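Local coordinates for protein beta-L-arabinobiosidase (Bacteroides thetaiotaomicron, PDB 5MQR) that probably hydrolyses glycosidic bonds in complex plant pectins, acting as a beta-L-arabinobiosidase, and may have exo-alpha-sialidase activity, at residues S468-A479 / G527-T538; L970-Q978 / P1044-D1052. One frame throughout, in Å; residues are numbered along the deposited sequence.

Contact 1 of 2, residues S468-A479 / G527-T538; sequences SKELKVSFDLSA and GKTYHVEAVLST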
# COMPACT_ATOMS: atom_id res chain seq x y z
N SER A 468 9.55 3.39 -12.39
CA SER A 468 9.48 4.52 -13.31
C SER A 468 10.19 4.23 -14.64
O SER A 468 11.26 3.61 -14.67
CB SER A 468 10.09 5.76 -12.65
OG SER A 468 9.43 6.11 -11.42
N LYS A 469 9.58 4.70 -15.73
CA LYS A 469 10.12 4.56 -17.09
C LYS A 469 10.98 5.75 -17.43
O LYS A 469 12.07 5.59 -17.96
CB LYS A 469 9.00 4.41 -18.12
CG LYS A 469 8.10 3.21 -17.89
CD LYS A 469 6.88 3.20 -18.82
CE LYS A 469 5.77 2.28 -18.27
NZ LYS A 469 4.40 2.51 -18.86
N GLU A 470 10.46 6.95 -17.15
CA GLU A 470 11.22 8.20 -17.19
C GLU A 470 11.52 8.60 -15.74
O GLU A 470 10.60 8.68 -14.91
CB GLU A 470 10.43 9.30 -17.89
CG GLU A 470 10.02 8.97 -19.32
CD GLU A 470 11.21 8.97 -20.29
OE1 GLU A 470 11.96 9.97 -20.34
OE2 GLU A 470 11.39 7.95 -21.00
N LEU A 471 12.80 8.82 -15.45
CA LEU A 471 13.25 9.08 -14.09
C LEU A 471 14.29 10.17 -14.04
O LEU A 471 15.27 10.14 -14.80
CB LEU A 471 13.81 7.79 -13.49
CG LEU A 471 14.32 7.79 -12.06
CD1 LEU A 471 13.21 8.11 -11.08
CD2 LEU A 471 14.91 6.44 -11.73
N LYS A 472 14.09 11.13 -13.13
CA LYS A 472 15.17 12.04 -12.71
C LYS A 472 15.51 11.74 -11.28
O LYS A 472 14.64 11.52 -10.49
CB LYS A 472 14.81 13.53 -12.85
CG LYS A 472 14.23 13.89 -14.20
CD LYS A 472 14.47 15.36 -14.58
CE LYS A 472 13.95 15.68 -15.99
NZ LYS A 472 12.48 15.95 -15.94
N VAL A 473 16.80 11.71 -11.00
CA VAL A 473 17.37 11.44 -9.70
C VAL A 473 18.38 12.54 -9.44
O VAL A 473 19.28 12.73 -10.24
CB VAL A 473 18.10 10.08 -9.69
CG1 VAL A 473 18.77 9.82 -8.33
CG2 VAL A 473 17.12 8.97 -10.02
N SER A 474 18.24 13.29 -8.36
CA SER A 474 19.27 14.24 -8.01
C SER A 474 19.68 14.12 -6.56
O SER A 474 18.92 13.65 -5.72
CB SER A 474 18.85 15.66 -8.35
OG SER A 474 17.74 16.00 -7.57
N PHE A 475 20.91 14.53 -6.29
CA PHE A 475 21.46 14.46 -4.95
C PHE A 475 22.76 15.22 -4.92
O PHE A 475 23.39 15.41 -5.96
CB PHE A 475 21.67 13.00 -4.47
CG PHE A 475 22.51 12.16 -5.40
CD1 PHE A 475 23.90 12.11 -5.26
CD2 PHE A 475 21.92 11.41 -6.42
CE1 PHE A 475 24.67 11.36 -6.11
CE2 PHE A 475 22.71 10.65 -7.28
CZ PHE A 475 24.07 10.63 -7.13
N ASP A 476 23.14 15.66 -3.73
CA ASP A 476 24.46 16.23 -3.49
C ASP A 476 25.39 15.14 -3.00
O ASP A 476 25.00 14.30 -2.21
CB ASP A 476 24.38 17.37 -2.48
CG ASP A 476 23.57 18.53 -2.99
OD1 ASP A 476 23.89 19.03 -4.08
OD2 ASP A 476 22.61 18.94 -2.31
N LEU A 477 26.63 15.18 -3.47
CA LEU A 477 27.61 14.12 -3.27
C LEU A 477 28.92 14.75 -2.87
O LEU A 477 29.39 15.70 -3.51
CB LEU A 477 27.83 13.38 -4.59
CG LEU A 477 28.87 12.28 -4.70
CD1 LEU A 477 28.58 11.10 -3.78
CD2 LEU A 477 28.89 11.82 -6.15
N SER A 478 29.52 14.20 -1.83
CA SER A 478 30.87 14.59 -1.41
C SER A 478 31.65 13.35 -1.05
O SER A 478 31.12 12.45 -0.42
CB SER A 478 30.80 15.49 -0.19
OG SER A 478 32.03 16.15 0.01
N ALA A 479 32.91 13.31 -1.45
CA ALA A 479 33.82 12.22 -1.11
C ALA A 479 34.92 12.72 -0.18
O ALA A 479 35.50 13.78 -0.41
CB ALA A 479 34.44 11.67 -2.39
N GLY A 527 36.41 16.46 -0.46
CA GLY A 527 35.87 17.56 0.35
C GLY A 527 35.00 18.59 -0.37
O GLY A 527 34.67 19.63 0.18
N LYS A 528 34.59 18.29 -1.60
CA LYS A 528 33.86 19.21 -2.44
C LYS A 528 32.47 18.61 -2.66
O LYS A 528 32.32 17.40 -2.84
CB LYS A 528 34.62 19.35 -3.76
CG LYS A 528 34.30 20.57 -4.59
CD LYS A 528 35.43 20.91 -5.56
CE LYS A 528 35.16 22.23 -6.29
NZ LYS A 528 33.92 22.14 -7.11
N THR A 529 31.46 19.47 -2.62
CA THR A 529 30.08 19.07 -2.82
C THR A 529 29.71 19.27 -4.31
O THR A 529 29.84 20.38 -4.84
CB THR A 529 29.16 19.89 -1.90
OG1 THR A 529 29.45 19.54 -0.54
CG2 THR A 529 27.68 19.61 -2.18
N TYR A 530 29.27 18.19 -4.95
CA TYR A 530 28.84 18.17 -6.34
C TYR A 530 27.33 17.91 -6.39
O TYR A 530 26.84 17.01 -5.72
CB TYR A 530 29.56 17.05 -7.09
CG TYR A 530 31.06 17.21 -7.18
CD1 TYR A 530 31.63 18.13 -8.06
CD2 TYR A 530 31.91 16.43 -6.41
CE1 TYR A 530 33.01 18.28 -8.16
CE2 TYR A 530 33.28 16.58 -6.50
CZ TYR A 530 33.82 17.50 -7.38
OH TYR A 530 35.16 17.62 -7.46
N HIS A 531 26.59 18.72 -7.14
CA HIS A 531 25.20 18.47 -7.35
C HIS A 531 25.04 17.58 -8.59
O HIS A 531 25.33 18.01 -9.71
CB HIS A 531 24.41 19.77 -7.49
CG HIS A 531 22.94 19.54 -7.51
ND1 HIS A 531 22.26 19.04 -6.41
CD2 HIS A 531 22.02 19.67 -8.49
CE1 HIS A 531 20.99 18.89 -6.72
NE2 HIS A 531 20.82 19.26 -7.98
N VAL A 532 24.58 16.35 -8.37
CA VAL A 532 24.47 15.36 -9.43
C VAL A 532 23.02 15.19 -9.80
O VAL A 532 22.18 15.05 -8.92
CB VAL A 532 24.99 13.98 -8.99
CG1 VAL A 532 25.00 13.03 -10.19
CG2 VAL A 532 26.39 14.12 -8.42
N GLU A 533 22.73 15.24 -11.11
CA GLU A 533 21.39 14.92 -11.63
C GLU A 533 21.52 13.89 -12.73
O GLU A 533 22.30 14.04 -13.66
CB GLU A 533 20.61 16.15 -12.15
CG GLU A 533 19.13 15.83 -12.43
CD GLU A 533 18.24 17.03 -12.73
OE1 GLU A 533 18.78 18.14 -12.90
OE2 GLU A 533 16.99 16.86 -12.80
N ALA A 534 20.78 12.81 -12.61
CA ALA A 534 20.77 11.75 -13.59
C ALA A 534 19.36 11.68 -14.20
O ALA A 534 18.37 11.61 -13.47
CB ALA A 534 21.16 10.44 -12.95
N VAL A 535 19.28 11.71 -15.53
CA VAL A 535 18.03 11.58 -16.26
C VAL A 535 18.09 10.30 -17.10
O VAL A 535 18.94 10.18 -17.98
CB VAL A 535 17.81 12.80 -17.18
CG1 VAL A 535 16.47 12.68 -17.91
CG2 VAL A 535 17.93 14.08 -16.35
N LEU A 536 17.18 9.37 -16.78
CA LEU A 536 17.13 8.04 -17.36
C LEU A 536 15.81 7.85 -18.12
O LEU A 536 14.75 8.23 -17.62
CB LEU A 536 17.23 6.96 -16.29
CG LEU A 536 18.51 6.96 -15.45
CD1 LEU A 536 18.40 7.88 -14.24
CD2 LEU A 536 18.83 5.54 -15.01
N SER A 537 15.87 7.23 -19.29
CA SER A 537 14.67 6.88 -20.07
C SER A 537 14.76 5.42 -20.48
O SER A 537 15.69 5.04 -21.19
CB SER A 537 14.55 7.78 -21.32
OG SER A 537 13.50 7.35 -22.17
N THR A 538 13.81 4.61 -20.04
CA THR A 538 13.81 3.20 -20.40
C THR A 538 13.46 2.99 -21.86
O THR A 538 14.07 2.15 -22.54
CB THR A 538 12.92 2.34 -19.49
OG1 THR A 538 11.57 2.79 -19.55
CG2 THR A 538 13.42 2.42 -18.03
O HOH W 1 34.00 15.28 -3.22
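L471, V473, F475 and L477 each form a hydrogen-bonded antiparallel pair, with L536, A534, V532 and Y530 in turn. Every such pair exchanges two backbone bonds, those from L536 N to L471 O (2.9 Å) and A534 N to V473 O (2.8 Å) being nearly straight. In the non-hydrogen-bonded pairs between them, CA-H...O contacts fill in. Beyond the ladder, G527, whose positive phi suits glycine, donates from N to A479 O, and a water accepts from A479 N and donates to K528 O.

Most apolar contacts belong to the face carrying those four pairs. F475 holds CG between its backbone N and carbonyl carbon (chi1 55°), which swings the ring alongside V532; V532 CB lies 4.1 Å from the ring centroid, over one face in a CH-pi contact. L477 CD2 meets V532 CG2 at 4.1 Å. This face packs against strands 487-492 and 564-570, where F569 meets the F475 ring edge-to-face. Flat F475 and branched V532 and L477 fill this interior, while small A534 suits its place against F491.

The other face is mostly polar, though V535 rests there beside the K472 methylenes. H531 ND1 donates to D476 OD1 (2.8 Å), the oxygen lying near the imidazole plane while the N-H arrives from above the carboxylate plane, the two planes 52° apart. D476 OD2 is bonded to N606, so both carboxylate oxygens are engaged and the rotation of the group is fixed.

The chemistry thus divides this beta-sandwich strand pair into an oily inner side and a polar outer one, where D476 would tend to favour a protonated H531.

Contact 2 of 2, residues L970-Q978 / P1044-D1052; sequences LSDSVYFRQ and PLIPADKWD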
# COMPACT_ATOMS: atom_id res chain seq x y z
N LEU A 970 -32.36 5.55 5.15
CA LEU A 970 -31.57 4.86 4.15
C LEU A 970 -30.23 4.37 4.72
O LEU A 970 -29.51 5.14 5.34
CB LEU A 970 -31.29 5.83 3.00
CG LEU A 970 -32.49 6.33 2.22
CD1 LEU A 970 -32.02 7.35 1.19
CD2 LEU A 970 -33.19 5.17 1.54
N SER A 971 -29.92 3.10 4.48
CA SER A 971 -28.63 2.54 4.81
C SER A 971 -27.69 2.59 3.59
O SER A 971 -28.11 2.83 2.47
CB SER A 971 -28.79 1.09 5.28
OG SER A 971 -29.37 0.31 4.27
N ASP A 972 -26.42 2.33 3.85
CA ASP A 972 -25.45 2.13 2.78
C ASP A 972 -25.88 1.04 1.77
O ASP A 972 -25.70 1.22 0.56
CB ASP A 972 -24.05 1.81 3.37
CG ASP A 972 -23.43 3.00 4.10
OD1 ASP A 972 -24.03 4.10 4.08
OD2 ASP A 972 -22.34 2.84 4.71
N SER A 973 -26.46 -0.06 2.26
CA SER A 973 -26.91 -1.15 1.40
C SER A 973 -27.87 -0.68 0.35
O SER A 973 -27.82 -1.17 -0.77
CB SER A 973 -27.61 -2.26 2.20
OG SER A 973 -26.63 -2.89 2.97
N VAL A 974 -28.75 0.23 0.74
CA VAL A 974 -29.69 0.76 -0.19
C VAL A 974 -29.01 1.57 -1.30
O VAL A 974 -29.36 1.41 -2.47
CB VAL A 974 -30.80 1.59 0.51
CG1 VAL A 974 -31.70 2.28 -0.51
CG2 VAL A 974 -31.63 0.68 1.40
N TYR A 975 -28.10 2.46 -0.92
CA TYR A 975 -27.39 3.26 -1.91
C TYR A 975 -26.55 2.34 -2.82
O TYR A 975 -26.57 2.48 -4.05
CB TYR A 975 -26.51 4.35 -1.26
CG TYR A 975 -25.63 5.05 -2.25
CD1 TYR A 975 -26.07 6.18 -2.95
CD2 TYR A 975 -24.36 4.58 -2.53
CE1 TYR A 975 -25.25 6.81 -3.90
CE2 TYR A 975 -23.54 5.20 -3.46
CZ TYR A 975 -23.98 6.31 -4.15
OH TYR A 975 -23.14 6.89 -5.07
N PHE A 976 -25.82 1.42 -2.21
CA PHE A 976 -24.98 0.49 -2.95
C PHE A 976 -25.79 -0.30 -3.95
O PHE A 976 -25.38 -0.45 -5.10
CB PHE A 976 -24.25 -0.50 -2.03
CG PHE A 976 -23.27 -1.39 -2.76
CD1 PHE A 976 -23.67 -2.61 -3.30
CD2 PHE A 976 -21.96 -0.98 -2.94
CE1 PHE A 976 -22.79 -3.41 -4.00
CE2 PHE A 976 -21.05 -1.79 -3.61
CZ PHE A 976 -21.46 -3.00 -4.15
N ARG A 977 -26.94 -0.79 -3.50
CA ARG A 977 -27.80 -1.63 -4.32
C ARG A 977 -28.30 -0.87 -5.55
O ARG A 977 -28.34 -1.43 -6.64
CB ARG A 977 -28.97 -2.19 -3.49
CG ARG A 977 -29.92 -3.15 -4.20
CD ARG A 977 -29.16 -4.33 -4.83
NE ARG A 977 -30.06 -5.24 -5.54
CZ ARG A 977 -29.71 -6.12 -6.48
NH1 ARG A 977 -28.44 -6.26 -6.89
NH2 ARG A 977 -30.65 -6.88 -7.04
N GLN A 978 -28.63 0.41 -5.40
CA GLN A 978 -29.09 1.20 -6.54
C GLN A 978 -27.96 1.52 -7.50
O GLN A 978 -28.18 1.55 -8.70
CB GLN A 978 -29.81 2.49 -6.09
CG GLN A 978 -31.20 2.24 -5.55
CD GLN A 978 -32.09 1.48 -6.54
OE1 GLN A 978 -32.01 1.69 -7.74
NE2 GLN A 978 -32.93 0.60 -6.04
N PRO A 1044 -17.32 6.85 2.48
CA PRO A 1044 -17.81 5.84 1.55
C PRO A 1044 -19.16 5.28 1.94
O PRO A 1044 -19.39 5.00 3.10
CB PRO A 1044 -16.76 4.74 1.61
CG PRO A 1044 -15.58 5.34 2.27
CD PRO A 1044 -16.09 6.41 3.16
N LEU A 1045 -20.04 5.13 0.97
CA LEU A 1045 -21.34 4.52 1.20
C LEU A 1045 -21.33 3.08 0.70
O LEU A 1045 -22.17 2.68 -0.09
CB LEU A 1045 -22.44 5.35 0.51
CG LEU A 1045 -22.44 6.83 0.83
CD1 LEU A 1045 -23.41 7.56 -0.09
CD2 LEU A 1045 -22.73 7.08 2.30
N ILE A 1046 -20.35 2.33 1.12
CA ILE A 1046 -20.24 0.92 0.80
C ILE A 1046 -20.52 0.26 2.14
O ILE A 1046 -20.02 0.72 3.15
CB ILE A 1046 -18.84 0.62 0.27
CG1 ILE A 1046 -18.63 1.42 -1.00
CG2 ILE A 1046 -18.66 -0.86 -0.00
CD1 ILE A 1046 -17.24 1.31 -1.58
N PRO A 1047 -21.38 -0.77 2.19
CA PRO A 1047 -21.55 -1.44 3.47
C PRO A 1047 -20.30 -2.14 3.97
O PRO A 1047 -19.39 -2.48 3.18
CB PRO A 1047 -22.66 -2.47 3.22
CG PRO A 1047 -22.95 -2.45 1.77
CD PRO A 1047 -22.35 -1.22 1.17
N ALA A 1048 -20.27 -2.34 5.28
CA ALA A 1048 -19.25 -3.16 5.90
C ALA A 1048 -19.35 -4.57 5.31
O ALA A 1048 -20.46 -5.11 5.15
CB ALA A 1048 -19.44 -3.20 7.43
N ASP A 1049 -18.20 -5.12 4.95
CA ASP A 1049 -18.07 -6.49 4.42
C ASP A 1049 -18.58 -6.69 3.00
O ASP A 1049 -18.77 -7.84 2.57
CB ASP A 1049 -18.69 -7.55 5.37
CG ASP A 1049 -18.06 -7.52 6.73
OD1 ASP A 1049 -16.87 -7.93 6.82
OD2 ASP A 1049 -18.73 -7.06 7.69
N LYS A 1050 -18.79 -5.61 2.26
CA LYS A 1050 -19.14 -5.73 0.86
C LYS A 1050 -17.88 -6.13 0.07
O LYS A 1050 -17.89 -7.14 -0.61
CB LYS A 1050 -19.72 -4.42 0.33
CG LYS A 1050 -20.05 -4.39 -1.15
CD LYS A 1050 -20.96 -5.52 -1.61
CE LYS A 1050 -22.36 -5.43 -1.03
NZ LYS A 1050 -23.23 -6.51 -1.60
N TRP A 1051 -16.82 -5.32 0.20
CA TRP A 1051 -15.56 -5.49 -0.51
C TRP A 1051 -14.34 -5.54 0.44
O TRP A 1051 -14.13 -4.64 1.26
CB TRP A 1051 -15.36 -4.32 -1.50
CG TRP A 1051 -16.32 -4.29 -2.64
CD1 TRP A 1051 -17.10 -5.32 -3.12
CD2 TRP A 1051 -16.57 -3.18 -3.50
NE1 TRP A 1051 -17.85 -4.90 -4.17
CE2 TRP A 1051 -17.54 -3.59 -4.44
CE3 TRP A 1051 -16.09 -1.86 -3.56
CZ2 TRP A 1051 -18.03 -2.73 -5.43
CZ3 TRP A 1051 -16.59 -1.01 -4.53
CH2 TRP A 1051 -17.54 -1.46 -5.46
N ASP A 1052 -13.49 -6.56 0.29
CA ASP A 1052 -12.28 -6.67 1.09
C ASP A 1052 -11.28 -5.56 0.80
O ASP A 1052 -10.46 -5.24 1.64
CB ASP A 1052 -11.58 -8.00 0.87
CG ASP A 1052 -12.33 -9.16 1.45
OD1 ASP A 1052 -13.29 -8.97 2.25
OD2 ASP A 1052 -11.93 -10.29 1.12
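F976 N donates to D972 O (2.8 Å), the shortest polar bond here; it closes the first turn of the helix, and its two residues, one turn apart, both point their side chains toward 1044-1052, to which no hydrogen bond crosses. The F976 ring is held by van der Waals and ring contacts. K1050, bent at chi2 (53°) and chi3, lays its aliphatic chain over one face, CG 3.6 Å from F976 CZ. The ring's edge is turned to the face of W1051 in an offset edge-to-face pair, with F976 CE2 3.6 Å from W1051 CZ2 and the planes at 78°. P1047 CD abuts F976 CB at 3.8 Å, its compact ring packing beside the helix where the type II turn P1047-K1050 starts. With an alanine at F976, the K1050 methylenes and the W1051 face would probably lose their shared partner and a gap would open between helix and loop. At the preceding helix residue, L1045 sets CD1 over the centre of the Y975 ring, a CH-pi contact of 3.9 Å to the centroid.

W1051 NE1 is satisfied by Q665. Helix 972-985 thus meets the loop that follows strand 1040-1042 and leads into strand 1053-1061 of the C-terminal sheet, with L1029 of helix 1022-1029 touching Y975, F976, I1046 and W1051.

Contacts 1 and 2 share no helix or strand: their centres are 48 Å apart on opposite sides of the chain's centre, and their nearest atoms are about 26 Å apart. Contact 1 holds two neighbouring strands within one carbohydrate-binding-like region and is only partly buried, with one face inside and one facing outward. Contact 2 is the more buried and joins two regions, a helix of the hydrolase part and a loop of the C-terminal part. The chemistry follows. Strand pairing rests on a regular backbone ladder with side chains sorted by face, whereas the helix-loop junction has no crossing hydrogen bond and depends on the fit of aromatic, proline and aliphatic groups.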